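Local atomic coordinates of DUF1116 domain-containing protein (Enterococcus faecalis, PDB entry 3CLQ), a protein that is of unknown function but belongs to the AllG family and may act as an oxamate carbamoyltransferase subunit. Residues B[176-179]-B[180-184]; B[198-201]-B[202-205]. One frame throughout, in Å; residues are numbered along the deposited sequence.

Contact 1 (B[176-179]-B[180-184]); sequences LRLM and LSQAL
Leu178 and Gln182 meet one turn apart on the short helix 176-183, a local i to i+4 contact in the part of the fold that follows directly on strand 174-175. The general rule that an alpha helix is built from carbonyls accepting the N-H four residues on is well illustrated here. Leu180 N donates to Leu176 O at 2.8 Å. The next bond, Ser181 N to Arg177 O, is equally short. A third runs from Ala183 N to Met179 O at 2.8 Å, and the same oxygen is approached by Gln182 N in a weak second bond.

Among the side chains, the leucine branch point does the touching: Leu178 CG lies 3.6 Å from Gln182 NE2, and its CD1 is almost as close. Two torsions place these atoms against each other: with chi1 at 179°, Leu178 CG stands opposite its own backbone N, while Gln182 CG lies beside its N and the rest of the chain runs on extended. The two side chains pass at a slant, and the amide nitrogen rests against aliphatic carbon. Leu178 is exposed, whereas Gln182 also reaches Leu200 of helix 195-210. Ser181 has its hydroxyl weakly bonded to Asn354 O and lies beside a bound di(hydroxyethyl)ether, probably from the crystallisation liquor.

At the first turn Asp175 OD1 accepts a hydrogen bond from Leu178 N. Leu176, Met179 and Leu180 all touch Trp237 of helix 234-247; Leu176 also packs on Leu28 of strand 26-33, and Met179, a selenomethionine, reaches Leu201 and Ala204 of helix 195-210.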
loop_
_atom_site.group_PDB
_atom_site.type_symbol
_atom_site.label_atom_id
_atom_site.label_comp_id
_atom_site.label_asym_id
_atom_site.label_seq_id
_atom_site.Cartn_x
_atom_site.Cartn_y
_atom_site.Cartn_z
ATOM N N LEU B 176 -1.754 -11.130 11.103
ATOM C CA LEU B 176 -2.719 -10.255 10.521
ATOM C C LEU B 176 -2.696 -8.874 11.172
ATOM O O LEU B 176 -2.871 -7.860 10.504
ATOM C CB LEU B 176 -4.074 -10.907 10.621
ATOM C CG LEU B 176 -4.669 -11.602 9.392
ATOM C CD1 LEU B 176 -3.660 -12.012 8.326
ATOM C CD2 LEU B 176 -5.534 -12.793 9.829
ATOM N N ARG B 177 -2.464 -8.814 12.474
ATOM C CA ARG B 177 -2.436 -7.507 13.106
ATOM C C ARG B 177 -1.261 -6.701 12.593
ATOM O O ARG B 177 -1.352 -5.501 12.446
ATOM C CB ARG B 177 -2.399 -7.590 14.624
ATOM C CG ARG B 177 -2.680 -6.258 15.278
ATOM C CD ARG B 177 -2.445 -6.325 16.765
ATOM N NE ARG B 177 -1.027 -6.498 17.074
ATOM C CZ ARG B 177 -0.548 -6.736 18.293
ATOM N NH1 ARG B 177 -1.364 -6.829 19.337
ATOM N NH2 ARG B 177 0.752 -6.873 18.470
ATOM N N LEU B 178 -0.156 -7.356 12.311
ATOM C CA LEU B 178 0.942 -6.644 11.685
ATOM C C LEU B 178 0.528 -6.113 10.307
ATOM O O LEU B 178 0.739 -4.938 10.003
ATOM C CB LEU B 178 2.179 -7.535 11.564
ATOM C CG LEU B 178 3.408 -6.901 10.886
ATOM C CD1 LEU B 178 3.981 -5.715 11.663
ATOM C CD2 LEU B 178 4.479 -7.960 10.633
HETATM N N MSE B 179 -0.059 -6.967 9.477
HETATM C CA MSE B 179 -0.342 -6.562 8.106
HETATM C C MSE B 179 -1.365 -5.433 8.091
HETATM O O MSE B 179 -1.279 -4.489 7.314
HETATM C CB MSE B 179 -0.807 -7.749 7.272
HETATM C CG MSE B 179 -0.804 -7.481 5.788
HETATM SE SE MSE B 179 -1.056 -9.124 4.716
HETATM C CE MSE B 179 0.769 -9.854 4.813
ATOM N N LEU B 180 -2.299 -5.510 9.000
ATOM C CA LEU B 180 -3.305 -4.512 9.126
ATOM C C LEU B 180 -2.642 -3.262 9.618
ATOM O O LEU B 180 -2.870 -2.214 9.120
ATOM C CB LEU B 180 -4.334 -5.007 10.104
ATOM C CG LEU B 180 -5.463 -4.068 10.384
ATOM C CD1 LEU B 180 -6.689 -4.827 10.490
ATOM C CD2 LEU B 180 -5.209 -3.356 11.622
ATOM N N SER B 181 -1.802 -3.404 10.611
ATOM C CA SER B 181 -0.847 -2.369 11.009
ATOM C C SER B 181 -0.333 -1.563 9.820
ATOM O O SER B 181 -0.411 -0.348 9.816
ATOM C CB SER B 181 0.363 -3.050 11.655
ATOM O OG SER B 181 0.706 -2.457 12.898
ATOM N N GLN B 182 0.204 -2.267 8.822
ATOM C CA GLN B 182 0.887 -1.657 7.680
ATOM C C GLN B 182 -0.088 -1.092 6.651
ATOM O O GLN B 182 0.165 -0.047 6.044
ATOM C CB GLN B 182 1.780 -2.696 7.004
ATOM C CG GLN B 182 2.822 -3.276 7.920
ATOM C CD GLN B 182 3.481 -4.479 7.327
ATOM O OE1 GLN B 182 3.093 -4.911 6.259
ATOM N NE2 GLN B 182 4.478 -5.048 8.021
ATOM N N ALA B 183 -1.198 -1.800 6.449
ATOM C CA ALA B 183 -2.254 -1.297 5.589
ATOM C C ALA B 183 -2.688 0.131 6.007
ATOM O O ALA B 183 -2.791 1.027 5.169
ATOM C CB ALA B 183 -3.443 -2.266 5.594
ATOM N N LEU B 184 -2.941 0.335 7.299
ATOM C CA LEU B 184 -3.414 1.617 7.785
ATOM C C LEU B 184 -2.358 2.713 7.641
ATOM O O LEU B 184 -2.644 3.890 7.805
ATOM C CB LEU B 184 -3.849 1.512 9.247
ATOM C CG LEU B 184 -5.297 1.092 9.540
ATOM C CD1 LEU B 184 -6.232 2.274 9.796
ATOM C CD2 LEU B 184 -5.832 0.246 8.404
#

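Contact 2 (B[198-201]-B[202-205])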
loop_
_atom_site.group_PDB
_atom_site.type_symbol
_atom_site.label_atom_id
_atom_site.label_comp_id
_atom_site.label_asym_id
_atom_site.label_seq_id
_atom_site.Cartn_x
_atom_site.Cartn_y
_atom_site.Cartn_z
ATOM N N SER B 198 -4.780 -5.885 0.372
ATOM C CA SER B 198 -4.999 -6.981 -0.560
ATOM C C SER B 198 -3.714 -7.281 -1.287
ATOM O O SER B 198 -3.332 -8.439 -1.455
ATOM C CB SER B 198 -6.130 -6.646 -1.525
ATOM O OG SER B 198 -7.389 -6.873 -0.894
ATOM N N THR B 199 -3.013 -6.224 -1.666
ATOM C CA THR B 199 -1.731 -6.361 -2.327
ATOM C C THR B 199 -0.649 -6.901 -1.394
ATOM O O THR B 199 0.290 -7.543 -1.842
ATOM C CB THR B 199 -1.331 -5.004 -2.888
ATOM O OG1 THR B 199 -2.468 -4.482 -3.575
ATOM C CG2 THR B 199 -0.187 -5.116 -3.861
ATOM N N LEU B 200 -0.766 -6.650 -0.101
ATOM C CA LEU B 200 0.210 -7.192 0.830
ATOM C C LEU B 200 -0.026 -8.673 1.055
ATOM O O LEU B 200 0.905 -9.419 1.326
ATOM C CB LEU B 200 0.174 -6.474 2.182
ATOM C CG LEU B 200 0.824 -5.093 2.258
ATOM C CD1 LEU B 200 0.341 -4.399 3.545
ATOM C CD2 LEU B 200 2.365 -5.106 2.166
ATOM N N LEU B 201 -1.277 -9.091 0.944
ATOM C CA LEU B 201 -1.642 -10.458 1.202
ATOM C C LEU B 201 -1.306 -11.343 0.015
ATOM O O LEU B 201 -0.752 -12.424 0.205
ATOM C CB LEU B 201 -3.133 -10.538 1.485
ATOM C CG LEU B 201 -3.633 -11.461 2.581
ATOM C CD1 LEU B 201 -5.028 -11.998 2.256
ATOM C CD2 LEU B 201 -2.685 -12.567 2.759
ATOM N N VAL B 202 -1.622 -10.919 -1.207
ATOM C CA VAL B 202 -1.421 -11.828 -2.337
ATOM C C VAL B 202 0.073 -12.029 -2.507
ATOM O O VAL B 202 0.522 -13.069 -2.960
ATOM C CB VAL B 202 -2.068 -11.361 -3.693
ATOM C CG1 VAL B 202 -3.302 -10.486 -3.490
ATOM C CG2 VAL B 202 -1.056 -10.661 -4.599
ATOM N N GLN B 203 0.842 -11.021 -2.118
ATOM C CA GLN B 203 2.275 -11.102 -2.178
ATOM C C GLN B 203 2.873 -12.067 -1.125
ATOM O O GLN B 203 3.810 -12.809 -1.404
ATOM C CB GLN B 203 2.877 -9.711 -2.003
ATOM C CG GLN B 203 4.362 -9.719 -2.174
ATOM C CD GLN B 203 5.014 -8.469 -1.662
ATOM O OE1 GLN B 203 4.432 -7.714 -0.856
ATOM N NE2 GLN B 203 6.238 -8.225 -2.120
ATOM N N ALA B 204 2.352 -12.046 0.087
ATOM C CA ALA B 204 2.832 -12.960 1.099
ATOM C C ALA B 204 2.438 -14.401 0.743
ATOM O O ALA B 204 3.171 -15.345 1.036
ATOM C CB ALA B 204 2.298 -12.570 2.459
ATOM N N LEU B 205 1.285 -14.571 0.109
ATOM C CA LEU B 205 0.839 -15.899 -0.308
ATOM C C LEU B 205 1.628 -16.525 -1.465
ATOM O O LEU B 205 1.764 -17.742 -1.518
ATOM C CB LEU B 205 -0.637 -15.866 -0.701
ATOM C CG LEU B 205 -1.678 -15.781 0.414
ATOM C CD1 LEU B 205 -3.055 -15.648 -0.199
ATOM C CD2 LEU B 205 -1.620 -17.025 1.302
#
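Leu201 and Leu205 lie one turn apart on helix 195-210, and their side chains slant across each other, with Leu201 CD2 set 4.1 Å from Leu205 CG. The approach is of a methyl onto a branch point. Leu205 has CG beside its backbone N (chi1 -75°), a torsion that swings the branch back toward the preceding turn, where CG also comes within 3.5 Å of Leu201 O. Under this pair runs a backbone bond from Leu205 N to Leu201 O, 3.0 Å long.

In the neighbouring rung Ala204 N bonds to Leu200 O at 3.2 Å, while Ala204 CB lies 3.6 Å from that same oxygen. Gln203 has its CG opposite the backbone N (chi1 -175°) and its chain runs out extended, leaving CB, at 3.4 Å from Thr199 O, to make the closest approach to the previous turn. Thus in this worked example Leu205 both touches the Leu201 methyl and comes close to the Leu201 carbonyl, while Gln203 and Ala204 meet the previous turn through CB.

Ser198 OG is held by Ser233 OG and Asp230 O from elsewhere in the chain, Thr199 OG1 by Val195 O one turn back. Leu201 touches Phe232.

What results is an alpha helix with i to i+4 bonds from Val202, Ala204 and Leu205, that of Val202 to Ser198 O being less certain because this oxygen is modelled too close to a neighbour. Several faces are in use: Leu200, Leu201 and Ala204 meet helix 176-183 in helix-to-helix packing, and Thr199, Val202 and Gln203 pack against Thr199 and Gln203 of the second subunit, contributing to the interface of the dimer.

Overall arrangement
Read from the N terminus, the chain leaves strand 174-175, enters helix 176-183 and completes contact 1 before helix 195-210 begins and contact 2 forms. The two are therefore in series, neither nested nor crossed, and neither closes a loop, since each joins successive turns of a single helix. Their centres are 12 Å apart, and the helices meet directly. Met179 makes most of the junction, its SE nearing Leu201 N and its CE nearing Leu200 O (3.5 Å) and Ala204 CB; Gln182 OE1 lies 3.9 Å from Leu200 CD1. Contact 1 faces strand 26-33 and helix 234-247, whereas contact 2 extends the packing to the second subunit.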